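Long-range contacts in putative glucoamylase (Bacteroides uniformis, PDB 4GL3), which probably hydrolyses glycosidic bonds as a glucoamylase-like enzyme, with an alpha-helical barrel of the six-hairpin class: residues His35-Leu40 with Asn106-Lys111; Gly302-Asp307 with Val323-Ala328; Ser332-Pro337 with Ile385-Asn390. All coordinates share one frame; numbering follows the deposited sequence.

Contact 1. Residues His35-Leu40 with Asn106-Lys111; sequences HPESGL and NGKTGK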
ATOM      1  N   HIS A  35      15.423  -0.707 -10.047  1.00 27.96           N
ATOM      2  CA  HIS A  35      16.607  -1.513 -10.353  1.00 26.14           C
ATOM      3  C   HIS A  35      16.607  -1.909 -11.848  1.00 27.38           C
ATOM      4  O   HIS A  35      15.619  -2.428 -12.331  1.00 27.26           O
ATOM      5  CB  HIS A  35      16.648  -2.783  -9.496  1.00 26.56           C
ATOM      6  CG  HIS A  35      16.926  -2.530  -8.057  1.00 26.79           C
ATOM      7  ND1 HIS A  35      18.204  -2.551  -7.528  1.00 27.77           N
ATOM      8  CD2 HIS A  35      16.085  -2.267  -7.031  1.00 25.08           C
ATOM      9  CE1 HIS A  35      18.126  -2.284  -6.235  1.00 36.08           C
ATOM     10  NE2 HIS A  35      16.853  -2.081  -5.914  1.00 27.72           N
ATOM     11  N   PRO A  36      17.714  -1.702 -12.563  1.00 29.31           N
ATOM     12  CA  PRO A  36      17.642  -2.023 -13.991  1.00 36.23           C
ATOM     13  C   PRO A  36      17.534  -3.522 -14.310  1.00 34.92           C
ATOM     14  O   PRO A  36      17.008  -3.879 -15.352  1.00 32.53           O
ATOM     15  CB  PRO A  36      18.967  -1.451 -14.571  1.00 40.15           C
ATOM     16  CG  PRO A  36      19.495  -0.521 -13.534  1.00 41.06           C
ATOM     17  CD  PRO A  36      18.981  -1.038 -12.203  1.00 36.50           C
ATOM     18  N   GLU A  37      18.051  -4.384 -13.446  1.00 30.65           N
ATOM     19  CA  GLU A  37      18.127  -5.816 -13.739  1.00 34.55           C
ATOM     20  C   GLU A  37      16.757  -6.425 -13.546  1.00 32.88           C
ATOM     21  O   GLU A  37      16.415  -7.372 -14.219  1.00 35.50           O
ATOM     22  CB  GLU A  37      19.170  -6.536 -12.824  1.00 40.43           C
ATOM     23  CG  GLU A  37      20.615  -5.978 -12.896  1.00 49.05           C
ATOM     24  CD  GLU A  37      20.870  -4.626 -12.155  1.00 51.78           C
ATOM     25  OE1 GLU A  37      19.949  -4.042 -11.503  1.00 39.54           O
ATOM     26  OE2 GLU A  37      22.031  -4.152 -12.203  1.00 53.25           O
ATOM     27  N   SER A  38      15.960  -5.872 -12.632  1.00 28.63           N
ATOM     28  CA  SER A  38      14.727  -6.521 -12.218  1.00 27.76           C
ATOM     29  C   SER A  38      13.453  -5.720 -12.422  1.00 28.60           C
ATOM     30  O   SER A  38      12.386  -6.322 -12.457  1.00 28.90           O
ATOM     31  CB  SER A  38      14.817  -6.876 -10.732  1.00 29.38           C
ATOM     32  OG  SER A  38      15.028  -5.722  -9.911  1.00 26.36           O
ATOM     33  N   GLY A  39      13.554  -4.378 -12.476  1.00 26.06           N
ATOM     34  CA  GLY A  39      12.384  -3.483 -12.444  1.00 29.66           C
ATOM     35  C   GLY A  39      11.788  -3.233 -11.067  1.00 29.27           C
ATOM     36  O   GLY A  39      10.805  -2.482 -10.916  1.00 27.46           O
ATOM     37  N   LEU A  40      12.367  -3.844 -10.048  1.00 25.10           N
ATOM     38  CA  LEU A  40      11.873  -3.681  -8.691  1.00 23.88           C
ATOM     39  C   LEU A  40      12.264  -2.318  -8.107  1.00 24.93           C
ATOM     40  O   LEU A  40      13.224  -1.656  -8.558  1.00 22.70           O
ATOM     41  CB  LEU A  40      12.365  -4.825  -7.771  1.00 24.19           C
ATOM     42  CG  LEU A  40      11.980  -6.269  -8.104  1.00 26.12           C
ATOM     43  CD1 LEU A  40      12.655  -7.279  -7.149  1.00 26.14           C
ATOM     44  CD2 LEU A  40      10.442  -6.413  -8.113  1.00 24.28           C
ATOM     45  N   ASN A 106      17.826  -8.558  -2.867  1.00 22.29           N
ATOM     46  CA  ASN A 106      18.789  -7.868  -3.677  1.00 23.46           C
ATOM     47  C   ASN A 106      18.156  -7.658  -5.053  1.00 25.81           C
ATOM     48  O   ASN A 106      17.743  -8.624  -5.686  1.00 23.41           O
ATOM     49  CB  ASN A 106      20.068  -8.667  -3.726  1.00 23.97           C
ATOM     50  CG  ASN A 106      21.156  -8.001  -4.511  1.00 29.58           C
ATOM     51  OD1 ASN A 106      20.990  -7.691  -5.700  1.00 24.45           O
ATOM     52  ND2 ASN A 106      22.308  -7.837  -3.887  1.00 26.93           N
ATOM     53  N   GLY A 107      18.072  -6.406  -5.500  1.00 27.07           N
ATOM     54  CA  GLY A 107      17.407  -6.066  -6.769  1.00 26.87           C
ATOM     55  C   GLY A 107      18.152  -6.474  -8.045  1.00 28.18           C
ATOM     56  O   GLY A 107      17.615  -6.388  -9.118  1.00 26.61           O
ATOM     57  N   LYS A 108      19.400  -6.922  -7.903  1.00 28.17           N
ATOM     58  CA  LYS A 108      20.155  -7.498  -8.994  1.00 30.54           C
ATOM     59  C   LYS A 108      20.161  -9.039  -8.939  1.00 33.75           C
ATOM     60  O   LYS A 108      19.966  -9.654  -9.939  1.00 29.22           O
ATOM     61  CB  LYS A 108      21.611  -7.012  -9.005  1.00 39.76           C
ATOM     62  CG  LYS A 108      21.836  -5.525  -8.736  1.00 54.40           C
ATOM     63  CD  LYS A 108      23.340  -5.197  -8.779  1.00 73.50           C
ATOM     64  CE  LYS A 108      23.649  -3.702  -8.887  1.00 73.47           C
ATOM     65  NZ  LYS A 108      22.887  -2.870  -7.909  1.00 62.69           N
ATOM     66  N   THR A 109      20.373  -9.664  -7.792  1.00 27.59           N
ATOM     67  CA  THR A 109      20.552 -11.118  -7.743  1.00 25.36           C
ATOM     68  C   THR A 109      19.323 -11.886  -7.290  1.00 27.48           C
ATOM     69  O   THR A 109      19.241 -13.095  -7.447  1.00 27.61           O
ATOM     70  CB  THR A 109      21.674 -11.496  -6.756  1.00 27.63           C
ATOM     71  OG1 THR A 109      21.245 -11.116  -5.421  1.00 27.89           O
ATOM     72  CG2 THR A 109      23.025 -10.821  -7.194  1.00 26.63           C
ATOM     73  N   GLY A 110      18.369 -11.205  -6.687  1.00 25.77           N
ATOM     74  CA  GLY A 110      17.172 -11.868  -6.189  1.00 23.64           C
ATOM     75  C   GLY A 110      17.344 -12.636  -4.876  1.00 24.93           C
ATOM     76  O   GLY A 110      16.434 -13.352  -4.484  1.00 23.16           O
ATOM     77  N   LYS A 111      18.484 -12.495  -4.200  1.00 20.78           N
ATOM     78  CA  LYS A 111      18.705 -13.160  -2.933  1.00 21.78           C
ATOM     79  C   LYS A 111      18.075 -12.365  -1.773  1.00 23.23           C
ATOM     80  O   LYS A 111      18.130 -11.132  -1.718  1.00 25.42           O
ATOM     81  CB  LYS A 111      20.221 -13.407  -2.723  1.00 22.67           C
ATOM     82  CG  LYS A 111      20.891 -14.196  -3.856  1.00 32.10           C
ATOM     83  CD  LYS A 111      20.177 -15.546  -4.178  1.00 30.65           C
ATOM     84  CE  LYS A 111      20.843 -16.321  -5.341  1.00 36.45           C
ATOM     85  NZ  LYS A 111      20.045 -17.547  -5.741  1.00 34.10           N
TER
HETATM   86  O   HOH W   1      20.372  -2.604  -9.135  1.00 39.62           O
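Two turns meet where Glu37 faces Lys108 and His35 faces Gly107, with CA atoms of the first pair 5.4 Å apart. Each turn ties itself together: His35 N bonds Leu40 O in one, and Asn106 N bonds Lys111 O in the other. Asn106 OD1 braces its loop as an Asx turn, taking Lys108 N within the carbonyl plane and Thr109 N from 47° above it.

Gly107 makes two contacts, one through CA and one through its carbonyl. The CA sits over the centre of the His35 ring, 3.7 Å from the centroid and 12° off the normal, a CH-pi contact over the face. The carbonyl O accepts from Ser38 OG at 2.8 Å, in the carbonyl plane and on a lone pair. A chi1 of 59° puts Ser38 OG between its own backbone N and carbonyl carbon, where it also accepts from Leu40 N, an ST turn. Glu37, bent at chi2, carries its carboxylate obliquely across the aliphatic part of Lys108, Glu37 OE1 lying 3.7 Å from Lys108 CG.

A water joins the charged ends, donating to Glu37 OE1, accepting from Lys108 NZ, and bonding His35 ND1 at the ring edge. Lys108 NZ has its salt bridge with Glu50, while His35 NE2 bonds Thr51 O. A CB on Gly107 would probably collide with His35 ND1, and the water bridges Glu37 and Lys108, whose nearest charged atoms, OE2 and NZ, are 4.6 Å apart, beyond a salt bridge.

Contact 2. Residues Gly302-Asp307 with Val323-Ala328; sequences GLTASD and VITPTA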
ATOM      1  N   GLY A 302      -2.116  15.235   8.190  1.00 34.08           N
ATOM      2  CA  GLY A 302      -1.867  13.877   7.738  1.00 32.10           C
ATOM      3  C   GLY A 302      -0.722  13.265   8.515  1.00 34.91           C
ATOM      4  O   GLY A 302       0.447  13.585   8.265  1.00 30.73           O
ATOM      5  N   LEU A 303      -1.062  12.368   9.444  1.00 32.91           N
ATOM      6  CA  LEU A 303      -0.080  11.624  10.248  1.00 29.97           C
ATOM      7  C   LEU A 303      -0.070  10.123   9.897  1.00 27.87           C
ATOM      8  O   LEU A 303      -1.105   9.435   9.939  1.00 30.81           O
ATOM      9  CB  LEU A 303      -0.394  11.804  11.740  1.00 32.53           C
ATOM     10  CG  LEU A 303      -0.412  13.230  12.297  1.00 37.08           C
ATOM     11  CD1 LEU A 303      -0.894  13.223  13.746  1.00 34.88           C
ATOM     12  CD2 LEU A 303       0.954  13.891  12.151  1.00 35.79           C
ATOM     13  N   THR A 304       1.116   9.632   9.537  1.00 26.11           N
ATOM     14  CA  THR A 304       1.341   8.231   9.245  1.00 26.07           C
ATOM     15  C   THR A 304       2.838   7.883   9.456  1.00 26.39           C
ATOM     16  O   THR A 304       3.673   8.764   9.714  1.00 27.99           O
ATOM     17  CB  THR A 304       0.891   7.916   7.822  1.00 26.29           C
ATOM     18  OG1 THR A 304       0.797   6.508   7.648  1.00 30.18           O
ATOM     19  CG2 THR A 304       1.861   8.506   6.748  1.00 24.81           C
ATOM     20  N   ALA A 305       3.159   6.599   9.345  1.00 25.23           N
ATOM     21  CA  ALA A 305       4.543   6.116   9.450  1.00 27.27           C
ATOM     22  C   ALA A 305       5.424   6.719   8.361  1.00 26.57           C
ATOM     23  O   ALA A 305       5.067   6.694   7.166  1.00 29.49           O
ATOM     24  CB  ALA A 305       4.617   4.565   9.393  1.00 22.38           C
ATOM     25  N   SER A 306       6.591   7.201   8.766  1.00 28.06           N
ATOM     26  CA  SER A 306       7.539   7.760   7.817  1.00 31.07           C
ATOM     27  C   SER A 306       8.864   8.091   8.490  1.00 33.80           C
ATOM     28  O   SER A 306       8.984   7.993   9.715  1.00 29.24           O
ATOM     29  CB  SER A 306       6.935   9.051   7.241  1.00 29.80           C
ATOM     30  OG  SER A 306       6.896  10.083   8.202  1.00 29.74           O
ATOM     31  N   ASP A 307       9.822   8.590   7.697  1.00 29.55           N
ATOM     32  CA  ASP A 307      11.003   9.231   8.250  1.00 29.18           C
ATOM     33  C   ASP A 307      10.588  10.442   9.101  1.00 32.37           C
ATOM     34  O   ASP A 307       9.466  10.979   8.979  1.00 32.20           O
ATOM     35  CB  ASP A 307      11.972   9.664   7.135  1.00 33.36           C
ATOM     36  CG  ASP A 307      12.768   8.502   6.528  1.00 35.85           C
ATOM     37  OD1 ASP A 307      12.677   7.341   7.003  1.00 32.34           O
ATOM     38  OD2 ASP A 307      13.520   8.773   5.565  1.00 31.87           O
ATOM     39  N   VAL A 323       5.786  15.659  12.995  1.00 33.26           N
ATOM     40  CA  VAL A 323       6.114  15.267  11.623  1.00 31.43           C
ATOM     41  C   VAL A 323       4.798  15.080  10.843  1.00 32.47           C
ATOM     42  O   VAL A 323       3.940  14.294  11.232  1.00 32.87           O
ATOM     43  CB  VAL A 323       6.950  13.954  11.603  1.00 33.67           C
ATOM     44  CG1 VAL A 323       7.235  13.468  10.169  1.00 30.08           C
ATOM     45  CG2 VAL A 323       8.251  14.130  12.417  1.00 32.00           C
ATOM     46  N   ILE A 324       4.630  15.875   9.791  1.00 36.36           N
ATOM     47  CA  ILE A 324       3.557  15.705   8.806  1.00 35.26           C
ATOM     48  C   ILE A 324       4.156  14.959   7.602  1.00 32.08           C
ATOM     49  O   ILE A 324       5.290  15.224   7.168  1.00 33.88           O
ATOM     50  CB  ILE A 324       2.943  17.086   8.408  1.00 34.70           C
ATOM     51  CG1 ILE A 324       2.250  17.738   9.615  1.00 40.75           C
ATOM     52  CG2 ILE A 324       1.961  16.955   7.218  1.00 34.11           C
ATOM     53  CD1 ILE A 324       0.910  17.169  10.072  1.00 35.54           C
ATOM     54  N   THR A 325       3.414  13.990   7.090  1.00 31.48           N
ATOM     55  CA  THR A 325       3.903  13.101   6.094  1.00 28.85           C
ATOM     56  C   THR A 325       2.930  13.158   4.870  1.00 31.27           C
ATOM     57  O   THR A 325       1.761  12.722   4.971  1.00 32.29           O
ATOM     58  CB  THR A 325       3.924  11.661   6.649  1.00 27.64           C
ATOM     59  OG1 THR A 325       4.777  11.563   7.804  1.00 31.49           O
ATOM     60  CG2 THR A 325       4.317  10.704   5.569  1.00 26.58           C
ATOM     61  N   PRO A 326       3.402  13.700   3.716  1.00 33.03           N
ATOM     62  CA  PRO A 326       2.501  13.956   2.592  1.00 30.84           C
ATOM     63  C   PRO A 326       1.681  12.777   2.102  1.00 34.28           C
ATOM     64  O   PRO A 326       0.535  12.992   1.701  1.00 31.14           O
ATOM     65  CB  PRO A 326       3.453  14.454   1.495  1.00 33.86           C
ATOM     66  CG  PRO A 326       4.460  15.246   2.271  1.00 32.42           C
ATOM     67  CD  PRO A 326       4.701  14.379   3.503  1.00 31.89           C
ATOM     68  N   THR A 327       2.227  11.554   2.140  1.00 28.92           N
ATOM     69  CA  THR A 327       1.457  10.417   1.689  1.00 26.98           C
ATOM     70  C   THR A 327       0.163  10.196   2.468  1.00 28.83           C
ATOM     71  O   THR A 327      -0.754   9.626   1.905  1.00 26.22           O
ATOM     72  CB  THR A 327       2.275   9.118   1.622  1.00 28.21           C
ATOM     73  OG1 THR A 327       1.547   8.141   0.860  1.00 26.17           O
ATOM     74  CG2 THR A 327       2.577   8.557   3.031  1.00 27.28           C
ATOM     75  N   ALA A 328       0.073  10.674   3.721  1.00 30.79           N
ATOM     76  CA  ALA A 328      -1.156  10.559   4.544  1.00 29.92           C
ATOM     77  C   ALA A 328      -2.341  11.253   3.852  1.00 30.25           C
ATOM     78  O   ALA A 328      -3.295  10.579   3.430  1.00 31.43           O
ATOM     79  CB  ALA A 328      -0.953  11.119   5.977  1.00 27.81           C
TER
HETATM   80  O   HOH W   2       3.262  11.863   9.960  1.00 31.98           O
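Thr325 N donates to Gly302 O across the contact at 3.2 Å, with an N-H...O angle of 176° and the donor nearly in line with the carbonyl. This straight bond holds Gly302 to Thr325.

Farther along the first segment two hydroxyls meet: Ser306 OG and Thr325 OG1 are 2.6 Å apart. Ser306 OG gives its proton to Asp307 O at 2.8 Å, a grip made possible by chi1 of 70°, which swings OG over its own backbone. A water bonds Thr325 OG1, accepts from Thr304 N and donates to Val323 O, bridging the two segments. With an alanine in place of Ser306, Thr325 OG1 would probably lose its hydroxyl mate and Asp307 O its side-chain donor.

Apolar contacts fill the rest. The CG2 methyls of Thr304 and Thr325 touch at 3.5 Å, their side chains crossing at about a right angle, and Thr327 CG2 lies 3.8 Å from Thr304 CG2. Leu303 CD2 reaches Ile324 CD1 at 3.9 Å. Ala328 CB presses on the Gly302 backbone, 3.3 Å from its C, where a side chain on the glycine would probably clash.

The contact joins the short, weakly bonded strand around 305-306, paired antiparallel with 313-314, to the start of helix 326-331. Helix 271-288 packs on Leu303, strand 365-366 on Val323 and Ile324, and helix 378-393 on Ser306 and Thr327.

Contact 3. Residues Ser332-Pro337 with Ile385-Asn390; sequences SIPYAP and IVMIEN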
ATOM      1  N   SER A 332      -5.205   9.656   0.668  1.00 28.90           N
ATOM      2  CA  SER A 332      -6.555   9.613   1.169  1.00 30.98           C
ATOM      3  C   SER A 332      -7.528  10.419   0.287  1.00 31.38           C
ATOM      4  O   SER A 332      -8.699  10.580   0.659  1.00 32.57           O
ATOM      5  CB  SER A 332      -6.585  10.117   2.631  1.00 35.31           C
ATOM      6  OG  SER A 332      -6.144   9.082   3.523  1.00 35.62           O
ATOM      7  N   ILE A 333      -7.035  10.908  -0.860  1.00 29.81           N
ATOM      8  CA  ILE A 333      -7.813  11.700  -1.825  1.00 30.85           C
ATOM      9  C   ILE A 333      -9.187  11.098  -2.206  1.00 31.14           C
ATOM     10  O   ILE A 333     -10.149  11.838  -2.228  1.00 32.84           O
ATOM     11  CB  ILE A 333      -6.970  12.124  -3.086  1.00 29.58           C
ATOM     12  CG1 ILE A 333      -7.745  13.135  -3.979  1.00 34.40           C
ATOM     13  CG2 ILE A 333      -6.449  10.913  -3.858  1.00 27.19           C
ATOM     14  CD1 ILE A 333      -6.845  13.996  -4.876  1.00 33.77           C
ATOM     15  N   PRO A 334      -9.313   9.768  -2.420  1.00 30.42           N
ATOM     16  CA  PRO A 334     -10.678   9.371  -2.760  1.00 31.46           C
ATOM     17  C   PRO A 334     -11.621   9.447  -1.587  1.00 33.92           C
ATOM     18  O   PRO A 334     -12.800   9.410  -1.770  1.00 35.37           O
ATOM     19  CB  PRO A 334     -10.552   7.938  -3.215  1.00 32.45           C
ATOM     20  CG  PRO A 334      -9.225   7.458  -2.713  1.00 35.74           C
ATOM     21  CD  PRO A 334      -8.364   8.644  -2.461  1.00 31.31           C
ATOM     22  N   TYR A 335     -11.097   9.555  -0.384  1.00 31.44           N
ATOM     23  CA  TYR A 335     -11.949   9.546   0.798  1.00 34.35           C
ATOM     24  C   TYR A 335     -12.367  10.942   1.237  1.00 34.51           C
ATOM     25  O   TYR A 335     -13.432  11.081   1.800  1.00 35.62           O
ATOM     26  CB  TYR A 335     -11.253   8.840   1.943  1.00 32.05           C
ATOM     27  CG  TYR A 335     -10.656   7.510   1.597  1.00 29.95           C
ATOM     28  CD1 TYR A 335     -11.363   6.585   0.848  1.00 31.09           C
ATOM     29  CD2 TYR A 335      -9.387   7.141   2.074  1.00 30.97           C
ATOM     30  CE1 TYR A 335     -10.833   5.338   0.556  1.00 31.53           C
ATOM     31  CE2 TYR A 335      -8.856   5.882   1.785  1.00 31.23           C
ATOM     32  CZ  TYR A 335      -9.588   4.992   1.029  1.00 29.21           C
ATOM     33  OH  TYR A 335      -9.105   3.735   0.781  1.00 28.68           O
ATOM     34  N   ALA A 336     -11.545  11.960   0.989  1.00 37.12           N
ATOM     35  CA  ALA A 336     -11.887  13.342   1.343  1.00 38.96           C
ATOM     36  C   ALA A 336     -11.226  14.254   0.323  1.00 38.88           C
ATOM     37  O   ALA A 336     -10.241  14.949   0.635  1.00 36.82           O
ATOM     38  CB  ALA A 336     -11.421  13.664   2.755  1.00 37.06           C
ATOM     39  N   PRO A 337     -11.750  14.254  -0.917  1.00 37.05           N
ATOM     40  CA  PRO A 337     -10.955  14.857  -2.010  1.00 37.34           C
ATOM     41  C   PRO A 337     -10.626  16.346  -1.859  1.00 36.71           C
ATOM     42  O   PRO A 337      -9.491  16.773  -2.136  1.00 37.12           O
ATOM     43  CB  PRO A 337     -11.768  14.554  -3.284  1.00 40.33           C
ATOM     44  CG  PRO A 337     -13.089  14.025  -2.840  1.00 39.61           C
ATOM     45  CD  PRO A 337     -12.973  13.584  -1.402  1.00 38.09           C
ATOM     46  N   ILE A 385       0.612   7.908  -6.189  1.00 24.59           N
ATOM     47  CA  ILE A 385       0.322   7.763  -7.628  1.00 26.05           C
ATOM     48  C   ILE A 385      -1.004   7.034  -7.786  1.00 27.49           C
ATOM     49  O   ILE A 385      -1.891   7.457  -8.530  1.00 33.04           O
ATOM     50  CB  ILE A 385       1.394   6.944  -8.406  1.00 29.59           C
ATOM     51  CG1 ILE A 385       2.762   7.571  -8.331  1.00 33.23           C
ATOM     52  CG2 ILE A 385       1.014   6.824  -9.900  1.00 28.03           C
ATOM     53  CD1 ILE A 385       3.893   6.629  -8.724  1.00 28.93           C
ATOM     54  N   VAL A 386      -1.131   5.901  -7.098  1.00 27.27           N
ATOM     55  CA  VAL A 386      -2.228   4.982  -7.349  1.00 23.89           C
ATOM     56  C   VAL A 386      -3.557   5.459  -6.797  1.00 26.81           C
ATOM     57  O   VAL A 386      -4.580   5.272  -7.427  1.00 29.23           O
ATOM     58  CB  VAL A 386      -1.887   3.539  -6.818  1.00 23.98           C
ATOM     59  CG1 VAL A 386      -3.113   2.633  -6.916  1.00 23.98           C
ATOM     60  CG2 VAL A 386      -0.730   2.955  -7.611  1.00 24.70           C
HETATM   61  N   MSE A 387      -3.571   6.072  -5.616  1.00 29.23           N
HETATM   62  CA  MSE A 387      -4.841   6.507  -5.012  1.00 27.65           C
HETATM   63  C   MSE A 387      -5.341   7.760  -5.700  1.00 28.14           C
HETATM   64  O   MSE A 387      -6.542   7.928  -5.848  1.00 29.28           O
HETATM   65  CB  MSE A 387      -4.720   6.708  -3.483  1.00 26.53           C
HETATM   66  CG  MSE A 387      -4.389   5.413  -2.717  1.00 27.57           C
HETATM   67 SE   MSE A 387      -5.741   4.020  -2.877  0.75 27.66          SE
HETATM   68  CE  MSE A 387      -6.983   4.476  -1.468  1.00 31.83           C
ATOM     69  N   ILE A 388      -4.434   8.608  -6.193  1.00 27.76           N
ATOM     70  CA  ILE A 388      -4.843   9.714  -7.045  1.00 28.56           C
ATOM     71  C   ILE A 388      -5.554   9.111  -8.238  1.00 33.06           C
ATOM     72  O   ILE A 388      -6.658   9.546  -8.590  1.00 33.81           O
ATOM     73  CB  ILE A 388      -3.681  10.643  -7.493  1.00 29.32           C
ATOM     74  CG1 ILE A 388      -3.202  11.516  -6.310  1.00 31.54           C
ATOM     75  CG2 ILE A 388      -4.089  11.516  -8.707  1.00 25.45           C
ATOM     76  CD1 ILE A 388      -1.871  12.229  -6.567  1.00 30.78           C
ATOM     77  N   GLU A 389      -4.983   8.077  -8.847  1.00 29.42           N
ATOM     78  CA  GLU A 389      -5.667   7.540 -10.019  1.00 31.33           C
ATOM     79  C   GLU A 389      -7.044   6.911  -9.678  1.00 29.81           C
ATOM     80  O   GLU A 389      -8.008   7.072 -10.442  1.00 34.37           O
ATOM     81  CB  GLU A 389      -4.811   6.491 -10.758  1.00 27.55           C
ATOM     82  CG  GLU A 389      -5.365   6.118 -12.114  1.00 31.05           C
ATOM     83  CD  GLU A 389      -5.490   7.333 -13.022  1.00 34.83           C
ATOM     84  OE1 GLU A 389      -4.547   8.160 -12.975  1.00 30.66           O
ATOM     85  OE2 GLU A 389      -6.501   7.442 -13.763  1.00 34.38           O
ATOM     86  N   ASN A 390      -7.114   6.146  -8.589  1.00 27.29           N
ATOM     87  CA  ASN A 390      -8.388   5.614  -8.151  1.00 31.56           C
ATOM     88  C   ASN A 390      -9.447   6.710  -7.965  1.00 31.88           C
ATOM     89  O   ASN A 390     -10.587   6.543  -8.395  1.00 37.42           O
ATOM     90  CB  ASN A 390      -8.251   4.788  -6.874  1.00 27.76           C
ATOM     91  CG  ASN A 390      -7.747   3.385  -7.146  1.00 33.59           C
ATOM     92  OD1 ASN A 390      -7.980   2.859  -8.246  1.00 28.58           O
ATOM     93  ND2 ASN A 390      -7.055   2.760  -6.145  1.00 25.03           N
TER
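Met387, a selenomethionine, reaches from its helix toward the turn around Pro334 and Tyr335, while Ile388, next along, meets Ile333. Residues 385-390 belong to helix 378-393, and the nearest CA atoms across the contact are those of Ile333 and Ile388, 6.3 Å apart.

Met387 uses both its backbone and its side chain. Its carbonyl O is met by Ile333 CG2 at 3.6 Å and by Pro334 CD at 3.9 Å, so two aliphatic groups lie against this helix carbonyl. Its side chain is folded at chi2 (-62°) and chi3 (-86°), turning the terminal methyl CE from the helix toward the turn. There CE touches Pro334 CG at 3.9 Å, the two side chains crossing at about a right angle. The same methyl comes obliquely to the phenol end of Tyr335, 3.6 Å from CZ and 3.2 Å from OH. This hydroxyl is hydrogen-bonded to Thr252 O, which probably helps to hold the phenol in place. Pro334 CG also lies over one face of the Tyr335 ring, offset toward the rim, so proline, tyrosine and selenomethionine pack together, the methyl lying against the phenol end beside its hydroxyl.

At Ile388, the CA lies 3.8 Å from Ile333 CG2, and CG1 follows at 4.1 Å. The chi1 of Ile333 (-171°) sends CG1 anti to the backbone N and presents CG2 to the helix.

Helix 15-27 flanks the isoleucines, with Met19 against Ile333 and Val22 against Ile388. On the Tyr335 side, helix 271-288 contributes Met275 and Thr279. The contact joins the turn between helices 326-331 and 337-349 to helix 378-393.

Overall arrangement
The three contacts follow one another along the chain. Contacts 2 and 3 are neighbours: their centres are 16 Å apart, residues 323-328 run almost directly into 332-337 through helix 326-331, and all four segments belong to the glucoamylase-family region of the chain. Helix 378-393 links them physically, touching Ser306 and Thr327 in contact 2 and carrying residues 385-390 of contact 3. Contact 1 is remote, its centre 28 Å from that of contact 2 and 29 Å from that of contact 3. Near contact 2, a Tris molecule, probably from crystallisation, about 4 Å from the Ala305 side chain, and a diethylene glycol about 5 Å from that of Asp307 are consistent with a pocket.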